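Long-range contacts in sortase B (Clostridium perfringens, PDB 5YFK), which probably anchors surface proteins to the bacterial cell wall, as a class B sortase and cysteine transpeptidase: residues 57-62 / 139-144; 89-94 / 113-118; 148-153 / 202-207. The protein carries 1 engineered substitution. All blocks are in the same frame, centred on the assembly; numbering follows the deposited sequence.

Interaction 1: 57-62 / 139-144; sequences FWIKVE and VTLYRE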
loop_
_atom_site.group_PDB
_atom_site.type_symbol
_atom_site.label_atom_id
_atom_site.label_comp_id
_atom_site.label_asym_id
_atom_site.label_seq_id
_atom_site.Cartn_x
_atom_site.Cartn_y
_atom_site.Cartn_z
ATOM N N PHE A 57 -5.898 -8.485 -0.684
ATOM C CA PHE A 57 -4.599 -8.975 -0.258
ATOM C C PHE A 57 -4.229 -8.425 1.119
ATOM O O PHE A 57 -4.888 -7.517 1.642
ATOM C CB PHE A 57 -3.499 -8.623 -1.298
ATOM C CG PHE A 57 -3.415 -7.159 -1.638
ATOM C CD1 PHE A 57 -2.529 -6.333 -0.971
ATOM C CD2 PHE A 57 -4.074 -6.656 -2.753
ATOM C CE1 PHE A 57 -2.434 -4.983 -1.294
ATOM C CE2 PHE A 57 -3.906 -5.329 -3.148
ATOM C CZ PHE A 57 -3.048 -4.498 -2.432
ATOM N N TRP A 58 -3.134 -8.936 1.672
ATOM C CA TRP A 58 -2.612 -8.441 2.932
ATOM C C TRP A 58 -1.327 -7.624 2.665
ATOM O O TRP A 58 -0.540 -7.943 1.771
ATOM C CB TRP A 58 -2.313 -9.606 3.885
ATOM C CG TRP A 58 -2.097 -9.155 5.312
ATOM C CD1 TRP A 58 -0.982 -8.559 5.827
ATOM C CD2 TRP A 58 -3.080 -9.116 6.345
ATOM N NE1 TRP A 58 -1.190 -8.219 7.131
ATOM C CE2 TRP A 58 -2.505 -8.441 7.441
ATOM C CE3 TRP A 58 -4.421 -9.504 6.415
ATOM C CZ2 TRP A 58 -3.147 -8.327 8.646
ATOM C CZ3 TRP A 58 -5.075 -9.379 7.616
ATOM C CH2 TRP A 58 -4.444 -8.774 8.719
ATOM N N ILE A 59 -1.160 -6.554 3.412
ATOM C CA ILE A 59 0.055 -5.737 3.315
ATOM C C ILE A 59 0.735 -5.663 4.683
ATOM O O ILE A 59 0.107 -5.361 5.702
ATOM C CB ILE A 59 -0.280 -4.316 2.788
ATOM C CG1 ILE A 59 0.987 -3.502 2.539
ATOM C CG2 ILE A 59 -1.203 -3.572 3.716
ATOM C CD1 ILE A 59 0.746 -2.227 1.739
ATOM N N LYS A 60 2.056 -5.774 4.650
ATOM C CA LYS A 60 2.876 -5.538 5.798
ATOM C C LYS A 60 4.103 -4.748 5.392
ATOM O O LYS A 60 4.830 -5.144 4.472
ATOM C CB LYS A 60 3.287 -6.876 6.436
ATOM C CG LYS A 60 4.284 -6.748 7.593
ATOM C CD LYS A 60 3.684 -6.034 8.785
ATOM C CE LYS A 60 4.722 -5.277 9.604
ATOM N NZ LYS A 60 4.074 -4.243 10.458
ATOM N N VAL A 61 4.414 -3.725 6.176
ATOM C CA VAL A 61 5.570 -2.876 5.871
ATOM C C VAL A 61 6.614 -2.980 6.955
ATOM O O VAL A 61 6.354 -2.762 8.137
ATOM C CB VAL A 61 5.196 -1.408 5.607
ATOM C CG1 VAL A 61 6.455 -0.571 5.333
ATOM C CG2 VAL A 61 4.244 -1.316 4.419
ATOM N N GLU A 62 7.800 -3.390 6.526
ATOM C CA GLU A 62 8.888 -3.706 7.427
ATOM C C GLU A 62 9.183 -2.506 8.283
ATOM O O GLU A 62 9.182 -1.366 7.802
ATOM C CB GLU A 62 10.132 -4.066 6.595
ATOM C CG GLU A 62 11.454 -4.029 7.342
ATOM C CD GLU A 62 12.649 -4.400 6.450
ATOM O OE1 GLU A 62 12.726 -3.912 5.301
ATOM O OE2 GLU A 62 13.564 -5.103 6.931
ATOM N N VAL A 139 8.312 -3.953 1.391
ATOM C CA VAL A 139 6.870 -4.128 1.593
ATOM C C VAL A 139 6.495 -5.542 1.127
ATOM O O VAL A 139 6.892 -6.006 0.046
ATOM C CB VAL A 139 6.070 -3.082 0.796
ATOM C CG1 VAL A 139 4.573 -3.194 1.028
ATOM C CG2 VAL A 139 6.541 -1.688 1.112
ATOM N N THR A 140 5.845 -6.275 2.007
ATOM C CA THR A 140 5.357 -7.610 1.692
ATOM C C THR A 140 3.847 -7.628 1.427
ATOM O O THR A 140 3.084 -7.025 2.171
ATOM C CB THR A 140 5.698 -8.559 2.856
ATOM O OG1 THR A 140 7.055 -8.330 3.252
ATOM C CG2 THR A 140 5.567 -10.015 2.419
ATOM N N LEU A 141 3.441 -8.237 0.319
ATOM C CA LEU A 141 2.013 -8.522 0.079
ATOM C C LEU A 141 1.737 -10.008 0.149
ATOM O O LEU A 141 2.574 -10.810 -0.218
ATOM C CB LEU A 141 1.562 -8.007 -1.292
ATOM C CG LEU A 141 1.845 -6.540 -1.589
ATOM C CD1 LEU A 141 1.311 -6.142 -2.954
ATOM C CD2 LEU A 141 1.328 -5.632 -0.470
ATOM N N TYR A 142 0.504 -10.359 0.488
ATOM C CA TYR A 142 0.053 -11.732 0.318
ATOM C C TYR A 142 -1.256 -11.752 -0.414
ATOM O O TYR A 142 -2.199 -11.110 0.027
ATOM C CB TYR A 142 -0.127 -12.403 1.668
ATOM C CG TYR A 142 -0.286 -13.896 1.537
ATOM C CD1 TYR A 142 -1.531 -14.469 1.284
ATOM C CD2 TYR A 142 0.783 -14.740 1.770
ATOM C CE1 TYR A 142 -1.679 -15.860 1.250
ATOM C CE2 TYR A 142 0.655 -16.106 1.661
ATOM C CZ TYR A 142 -0.583 -16.656 1.418
ATOM O OH TYR A 142 -0.692 -18.023 1.401
ATOM N N ARG A 143 -1.232 -12.293 -1.627
ATOM C CA ARG A 143 -2.381 -12.275 -2.514
ATOM C C ARG A 143 -2.551 -13.645 -3.180
ATOM O O ARG A 143 -1.597 -14.210 -3.719
ATOM C CB ARG A 143 -2.206 -11.214 -3.603
ATOM C CG ARG A 143 -3.399 -11.160 -4.548
ATOM C CD ARG A 143 -3.516 -9.848 -5.328
ATOM N NE ARG A 143 -2.581 -9.800 -6.444
ATOM C CZ ARG A 143 -2.828 -10.270 -7.672
ATOM N NH1 ARG A 143 -1.841 -10.358 -8.543
ATOM N NH2 ARG A 143 -4.051 -10.600 -8.048
ATOM N N GLU A 144 -3.774 -14.160 -3.182
ATOM C CA GLU A 144 -4.041 -15.435 -3.857
ATOM C C GLU A 144 -3.015 -16.488 -3.464
ATOM O O GLU A 144 -2.376 -17.120 -4.324
ATOM C CB GLU A 144 -4.065 -15.242 -5.377
ATOM C CG GLU A 144 -5.135 -14.256 -5.831
ATOM C CD GLU A 144 -5.251 -14.140 -7.341
ATOM O OE1 GLU A 144 -6.342 -13.747 -7.802
ATOM O OE2 GLU A 144 -4.226 -14.311 -8.055
HETATM O O HOH W 1 7.952 -6.143 4.677
#

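Interaction 2: 89-94 / 113-118; sequences SFSGSI and HNMRND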
loop_
_atom_site.group_PDB
_atom_site.type_symbol
_atom_site.label_atom_id
_atom_site.label_comp_id
_atom_site.label_asym_id
_atom_site.label_seq_id
_atom_site.Cartn_x
_atom_site.Cartn_y
_atom_site.Cartn_z
ATOM N N SER A 89 -16.743 4.498 9.993
ATOM C CA SER A 89 -15.471 4.504 10.695
ATOM C C SER A 89 -14.703 5.742 10.319
ATOM O O SER A 89 -14.675 6.138 9.152
ATOM C CB SER A 89 -14.663 3.258 10.346
ATOM O OG SER A 89 -13.307 3.400 10.750
ATOM N N PHE A 90 -13.993 6.295 11.293
ATOM C CA PHE A 90 -13.120 7.425 11.055
ATOM C C PHE A 90 -11.786 6.983 10.481
ATOM O O PHE A 90 -11.260 7.635 9.590
ATOM C CB PHE A 90 -12.936 8.216 12.343
ATOM C CG PHE A 90 -14.206 8.867 12.809
ATOM C CD1 PHE A 90 -15.092 8.152 13.602
ATOM C CD2 PHE A 90 -14.681 9.991 12.141
ATOM C CE1 PHE A 90 -16.347 8.660 13.894
ATOM C CE2 PHE A 90 -15.939 10.499 12.416
ATOM C CZ PHE A 90 -16.770 9.836 13.302
ATOM N N SER A 91 -11.275 5.851 10.953
ATOM C CA SER A 91 -9.998 5.340 10.470
ATOM C C SER A 91 -10.134 4.772 9.061
ATOM O O SER A 91 -9.152 4.672 8.330
ATOM C CB SER A 91 -9.486 4.259 11.403
ATOM O OG SER A 91 -9.104 4.838 12.627
ATOM N N GLY A 92 -11.325 4.282 8.736
ATOM C CA GLY A 92 -11.538 3.583 7.465
ATOM C C GLY A 92 -10.697 2.321 7.322
ATOM O O GLY A 92 -10.548 1.528 8.259
ATOM N N SER A 93 -10.316 2.038 6.090
ATOM C CA SER A 93 -9.617 0.809 5.764
ATOM C C SER A 93 -8.435 1.140 4.867
ATOM O O SER A 93 -8.339 2.249 4.315
ATOM C CB SER A 93 -10.551 -0.192 5.072
ATOM O OG SER A 93 -11.702 -0.454 5.864
ATOM N N ILE A 94 -7.524 0.183 4.727
ATOM C CA ILE A 94 -6.504 0.305 3.670
ATOM C C ILE A 94 -7.091 -0.255 2.380
ATOM O O ILE A 94 -7.681 -1.350 2.384
ATOM C CB ILE A 94 -5.251 -0.483 4.023
ATOM C CG1 ILE A 94 -4.758 -0.108 5.422
ATOM C CG2 ILE A 94 -4.163 -0.242 2.975
ATOM C CD1 ILE A 94 -4.554 1.368 5.683
ATOM N N HIS A 113 -5.523 6.265 5.491
ATOM C CA HIS A 113 -5.518 7.470 6.303
ATOM C C HIS A 113 -4.196 7.630 7.063
ATOM O O HIS A 113 -3.567 6.637 7.461
ATOM C CB HIS A 113 -6.657 7.425 7.327
ATOM C CG HIS A 113 -7.983 7.872 6.789
ATOM N ND1 HIS A 113 -8.180 9.128 6.258
ATOM C CD2 HIS A 113 -9.213 7.312 6.886
ATOM C CE1 HIS A 113 -9.471 9.310 6.027
ATOM N NE2 HIS A 113 -10.106 8.195 6.331
ATOM N N ASN A 114 -3.863 8.892 7.361
ATOM C CA ASN A 114 -2.897 9.231 8.385
ATOM C C ASN A 114 -3.550 10.192 9.352
ATOM O O ASN A 114 -3.677 11.370 9.052
ATOM C CB ASN A 114 -1.669 9.873 7.750
ATOM C CG ASN A 114 -0.776 10.579 8.763
ATOM O OD1 ASN A 114 -0.821 10.290 9.965
ATOM N ND2 ASN A 114 0.140 11.390 8.258
ATOM N N MET A 115 -4.111 9.652 10.428
ATOM C CA MET A 115 -4.974 10.435 11.295
ATOM C C MET A 115 -4.243 10.945 12.540
ATOM O O MET A 115 -4.860 11.518 13.442
ATOM C CB MET A 115 -6.209 9.615 11.675
ATOM C CG MET A 115 -7.237 9.531 10.557
ATOM S SD MET A 115 -8.804 8.839 11.106
ATOM C CE MET A 115 -9.259 9.983 12.412
ATOM N N ARG A 116 -2.917 10.846 12.516
ATOM C CA ARG A 116 -2.052 11.564 13.464
ATOM C C ARG A 116 -2.070 10.894 14.830
ATOM O O ARG A 116 -1.476 11.392 15.778
ATOM C CB ARG A 116 -2.460 13.037 13.593
ATOM C CG ARG A 116 -2.175 13.864 12.348
ATOM C CD ARG A 116 -1.487 15.184 12.685
ATOM N NE ARG A 116 -0.026 15.091 12.600
ATOM C CZ ARG A 116 0.797 16.138 12.647
ATOM N NH1 ARG A 116 0.306 17.368 12.762
ATOM N NH2 ARG A 116 2.113 15.957 12.572
ATOM N N ASN A 117 -2.630 9.697 14.886
ATOM C CA ASN A 117 -2.596 8.896 16.098
ATOM C C ASN A 117 -1.876 7.571 15.861
ATOM O O ASN A 117 -2.176 6.564 16.508
ATOM C CB ASN A 117 -4.012 8.612 16.563
ATOM C CG ASN A 117 -4.682 7.552 15.725
ATOM O OD1 ASN A 117 -4.737 7.677 14.508
ATOM N ND2 ASN A 117 -4.982 6.420 16.341
ATOM N N ASP A 118 -0.961 7.555 14.901
ATOM C CA ASP A 118 -0.097 6.391 14.736
ATOM C C ASP A 118 -0.861 5.125 14.328
ATOM O O ASP A 118 -0.636 4.041 14.865
ATOM C CB ASP A 118 0.641 6.135 16.045
ATOM C CG ASP A 118 1.985 5.494 15.833
ATOM O OD1 ASP A 118 2.405 5.408 14.669
ATOM O OD2 ASP A 118 2.586 5.030 16.827
HETATM O O HOH W 2 -7.429 4.156 6.309
#

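Interaction 3: 148-153 / 202-207; sequences STFEIF and RILTLI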
loop_
_atom_site.group_PDB
_atom_site.type_symbol
_atom_site.label_atom_id
_atom_site.label_comp_id
_atom_site.label_asym_id
_atom_site.label_seq_id
_atom_site.Cartn_x
_atom_site.Cartn_y
_atom_site.Cartn_z
ATOM N N SER A 148 4.518 -11.840 -1.973
ATOM C CA SER A 148 5.415 -11.077 -2.842
ATOM C C SER A 148 6.090 -9.942 -2.101
ATOM O O SER A 148 5.644 -9.556 -1.015
ATOM C CB SER A 148 4.687 -10.560 -4.085
ATOM O OG SER A 148 3.595 -9.730 -3.765
ATOM N N THR A 149 7.310 -9.635 -2.528
ATOM C CA THR A 149 8.113 -8.596 -1.892
ATOM C C THR A 149 8.409 -7.451 -2.864
ATOM O O THR A 149 8.745 -7.688 -4.009
ATOM C CB THR A 149 9.443 -9.176 -1.394
ATOM O OG1 THR A 149 9.178 -10.307 -0.559
ATOM C CG2 THR A 149 10.229 -8.127 -0.608
ATOM N N PHE A 150 8.279 -6.222 -2.372
ATOM C CA PHE A 150 8.556 -5.001 -3.143
ATOM C C PHE A 150 9.602 -4.138 -2.424
ATOM O O PHE A 150 9.599 -4.043 -1.191
ATOM C CB PHE A 150 7.257 -4.201 -3.278
ATOM C CG PHE A 150 6.239 -4.858 -4.167
ATOM C CD1 PHE A 150 5.453 -5.889 -3.681
ATOM C CD2 PHE A 150 5.934 -4.317 -5.407
ATOM C CE1 PHE A 150 4.479 -6.468 -4.494
ATOM C CE2 PHE A 150 5.073 -4.980 -6.276
ATOM C CZ PHE A 150 4.348 -6.069 -5.810
ATOM N N GLU A 151 10.621 -3.682 -3.149
ATOM C CA GLU A 151 11.641 -2.875 -2.518
ATOM C C GLU A 151 11.403 -1.397 -2.813
ATOM O O GLU A 151 11.209 -1.020 -3.946
ATOM C CB GLU A 151 13.043 -3.258 -2.982
ATOM C CG GLU A 151 14.106 -2.556 -2.176
ATOM C CD GLU A 151 15.518 -2.897 -2.612
ATOM O OE1 GLU A 151 15.694 -3.911 -3.314
ATOM O OE2 GLU A 151 16.447 -2.285 -2.042
ATOM N N ILE A 152 11.294 -0.619 -1.748
ATOM C CA ILE A 152 10.995 0.816 -1.825
ATOM C C ILE A 152 12.157 1.521 -2.470
ATOM O O ILE A 152 13.307 1.338 -2.034
ATOM C CB ILE A 152 10.794 1.411 -0.421
ATOM C CG1 ILE A 152 9.502 0.851 0.174
ATOM C CG2 ILE A 152 10.741 2.934 -0.502
ATOM C CD1 ILE A 152 9.349 1.092 1.657
ATOM N N PHE A 153 11.862 2.309 -3.495
ATOM C CA PHE A 153 12.900 3.060 -4.228
ATOM C C PHE A 153 12.616 4.574 -4.257
ATOM O O PHE A 153 13.449 5.370 -4.697
ATOM C CB PHE A 153 13.109 2.481 -5.640
ATOM C CG PHE A 153 11.950 2.665 -6.570
ATOM C CD1 PHE A 153 11.794 3.841 -7.277
ATOM C CD2 PHE A 153 10.909 1.724 -6.595
ATOM C CE1 PHE A 153 10.664 4.066 -8.040
ATOM C CE2 PHE A 153 9.838 1.888 -7.449
ATOM C CZ PHE A 153 9.744 3.039 -8.224
ATOM N N ARG A 202 7.231 -4.444 -11.921
ATOM C CA ARG A 202 5.896 -4.166 -11.413
ATOM C C ARG A 202 6.040 -3.369 -10.132
ATOM O O ARG A 202 6.867 -3.705 -9.278
ATOM C CB ARG A 202 5.149 -5.469 -11.117
ATOM C CG ARG A 202 3.688 -5.194 -10.795
ATOM C CD ARG A 202 2.864 -6.452 -10.593
ATOM N NE ARG A 202 1.458 -6.144 -10.846
ATOM C CZ ARG A 202 0.454 -7.009 -10.725
ATOM N NH1 ARG A 202 -0.756 -6.677 -11.159
ATOM N NH2 ARG A 202 0.647 -8.166 -10.111
ATOM N N ILE A 203 5.285 -2.297 -10.002
ATOM C CA ILE A 203 5.454 -1.448 -8.848
ATOM C C ILE A 203 4.218 -1.397 -7.956
ATOM O O ILE A 203 3.097 -1.648 -8.403
ATOM C CB ILE A 203 5.913 -0.023 -9.220
ATOM C CG1 ILE A 203 4.933 0.649 -10.189
ATOM C CG2 ILE A 203 7.345 -0.087 -9.778
ATOM C CD1 ILE A 203 5.111 2.164 -10.290
ATOM N N LEU A 204 4.464 -0.921 -6.741
ATOM C CA LEU A 204 3.469 -0.741 -5.704
ATOM C C LEU A 204 3.605 0.686 -5.181
ATOM O O LEU A 204 4.717 1.140 -4.866
ATOM C CB LEU A 204 3.741 -1.709 -4.558
ATOM C CG LEU A 204 2.799 -1.647 -3.341
ATOM C CD1 LEU A 204 1.336 -1.915 -3.609
ATOM C CD2 LEU A 204 3.303 -2.606 -2.299
ATOM N N THR A 205 2.507 1.416 -5.195
ATOM C CA THR A 205 2.502 2.804 -4.728
ATOM C C THR A 205 1.614 2.907 -3.501
ATOM O O THR A 205 0.427 2.580 -3.571
ATOM C CB THR A 205 1.971 3.726 -5.833
ATOM O OG1 THR A 205 2.778 3.567 -7.011
ATOM C CG2 THR A 205 1.902 5.196 -5.395
ATOM N N LEU A 206 2.163 3.450 -2.420
ATOM C CA LEU A 206 1.410 3.653 -1.192
ATOM C C LEU A 206 1.223 5.130 -0.934
ATOM O O LEU A 206 2.185 5.880 -0.976
ATOM C CB LEU A 206 2.139 3.042 0.012
ATOM C CG LEU A 206 2.614 1.590 -0.106
ATOM C CD1 LEU A 206 3.305 1.153 1.169
ATOM C CD2 LEU A 206 1.470 0.661 -0.457
ATOM N N ILE A 207 -0.026 5.527 -0.699
ATOM C CA ILE A 207 -0.379 6.938 -0.596
ATOM C C ILE A 207 -1.119 7.225 0.685
ATOM O O ILE A 207 -2.150 6.591 0.991
ATOM C CB ILE A 207 -1.217 7.398 -1.809
ATOM C CG1 ILE A 207 -0.380 7.267 -3.093
ATOM C CG2 ILE A 207 -1.645 8.842 -1.633
ATOM C CD1 ILE A 207 -1.212 7.394 -4.356
#

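Interaction 1: 57-62 / 139-144
Trp58, Lys60, Tyr142 and Thr140 supply the backbone bonds of this antiparallel ladder. The hydrogen-bonded pairs Trp58-Tyr142 and Lys60-Thr140 alternate with the non-hydrogen-bonded pairs Ile59-Leu141 and Val61-Val139. Between Trp58 and Tyr142, each N reaches the other residue's O at 2.9 Å. Lys60 and Thr140 exchange the same two bonds, Lys60 N to Thr140 O measuring 3.0 Å with an N-H...O angle of 164°. Leu141 CA adds a C-H...O contact to Trp58 O, 3.1 Å away.

Apolar packing occupies the face of Ile59, Val61, Val139 and Leu141. Ile59 lies alongside Leu141, its CG1 3.7 Å from Leu141 CD2, while Val139 CG1 touches both Ile59 CG1 and Val61 CG2, 3.9 Å from each. Phe57 CE1 lies 3.9 Å from Leu141 CD2. Branched aliphatic residues suit this buried face because they fill it without polar demands.

The other face is mixed. Trp58 and Tyr142 pack against helix 35-51, and Trp58 NE1 bonds Asp67 OD1. Nearer to solvent, a water bound to Thr140 OG1 at 2.8 Å also donates to Lys60 O, and Lys60 NZ bonds Thr64 O and Ile66 O.

In the sortase beta-barrel these strands, first and last of the order, close the sheet: the ladder pairs the backbone of alternate residues, those between bond to strands 67-72 and 146-159, and the Ile59/Val139 face can be apolar.

Interaction 2: 89-94 / 113-118
Ser91 and His113 mark the nearest backbone approach of two irregular loops, their CA atoms 6.5 Å apart, and the join between the main chains is made through a water. That water donates to Ser91 O at 2.7 Å and to Ser93 O, and accepts from His113 N at 3.0 Å; its three bonds tie the loops where they are too far apart to bond directly.

The imidazole of His113 then leans on the first loop. Ser91 O lies in the ring plane at its edge, 3.0 Å from His113 CD2, whereas Phe90 O comes in obliquely, 3.4 Å from the same CD2. Two carbonyls thus border one ring carbon; the bond from NE2 to Leu80 O, with Ser91 O at the edge, would limit the ring's rotation. Gly92 suits its place through a positive phi of 62° and the slim chain it offers beside CD2. Its N bonds Ser89 OG, an ST motif that shapes the turn presenting those carbonyls. Met115 brings SD within 3.1 Å of Phe90 O and CE within 4.1 Å of Phe90 CB, but this thioether is poorly ordered, so the detail is less certain.

His113 is the predicted proton donor/acceptor; its side chain is about 6 Å from that of Ser209, an engineered residue at the predicted acyl-thioester position. The 89-94 loop runs from strand 67-72 into strand 94-96. The loop holding residues 113-118 leads from strand 107-111 toward helix 130-135, while Asn114 ND2 bonds Ser209 O on strand 203-210.

Interaction 3: 148-153 / 202-207
Phe150 and Leu204 meet in the hydrophobic interior of the sortase beta-barrel. Their strands, 148-153 and 203-207, are not sheet neighbours, since strand 216-225 runs between them in the order. The two segment axes pass 7.7 Å apart at 65°, so the contact is made by side chains, chiefly the Phe150 ring, reaching side-chain and backbone atoms of 202-207.

Phe150 can be followed outward. Its CB points toward segment 202-207, and CG, placed anti to the carbonyl carbon (chi1 -69°), brings the ring beside Leu204, whose CB and CD2 lie over one face. CD1 approaches Leu204 CD2 more distantly. Phe150 CD2 comes closest to this segment, 3.5 Å from Leu204 CB. Beyond it, Phe150 CE2 reaches the start of the other segment, 3.7 Å from Arg202 O, in an oblique approach. On the far branch, CE1 packs against Leu141 CD1. A large flat ring suits this position, as it spans the distance between the strands while offering one face to an aliphatic neighbour.

That neighbour is well matched. Leu204 crosses the phenyl group at about a right angle and sets CB over its face in a CH-pi contact, 4.0 Å from the centroid and 29° off the ring normal. Val139 and Ile108 also pack on Leu204. At the segment's beginning, Arg202 keeps its charge outside this apolar cluster, NH1 bonding Leu102 O and Asp105 O.

A second, wholly apolar touch suits a beta-branched residue beside an aromatic one: Ile203 CG2 meets the Phe153 ring at its edge, near its plane, 3.9 Å from Phe153 CE2.

Overall arrangement
Interactions 1 and 3 are buried and belong to one sheet, in which strands 138-143 and 146-159 are neighbours; Leu141 and Phe150 pack together where the two contacts meet. Their chemistry differs with position: 57-62 / 139-144 joins adjacent strands by a backbone ladder, while 148-153 / 202-207 spans non-adjacent strands and relies on aromatic and aliphatic side chains. Interaction 2 lies farther out, about 18 Å from interaction 1 and 21 Å from interaction 3 between centres. Only partly buried, it brings together loops instead of strands, and carbonyls and a water take over around the predicted active-site histidine.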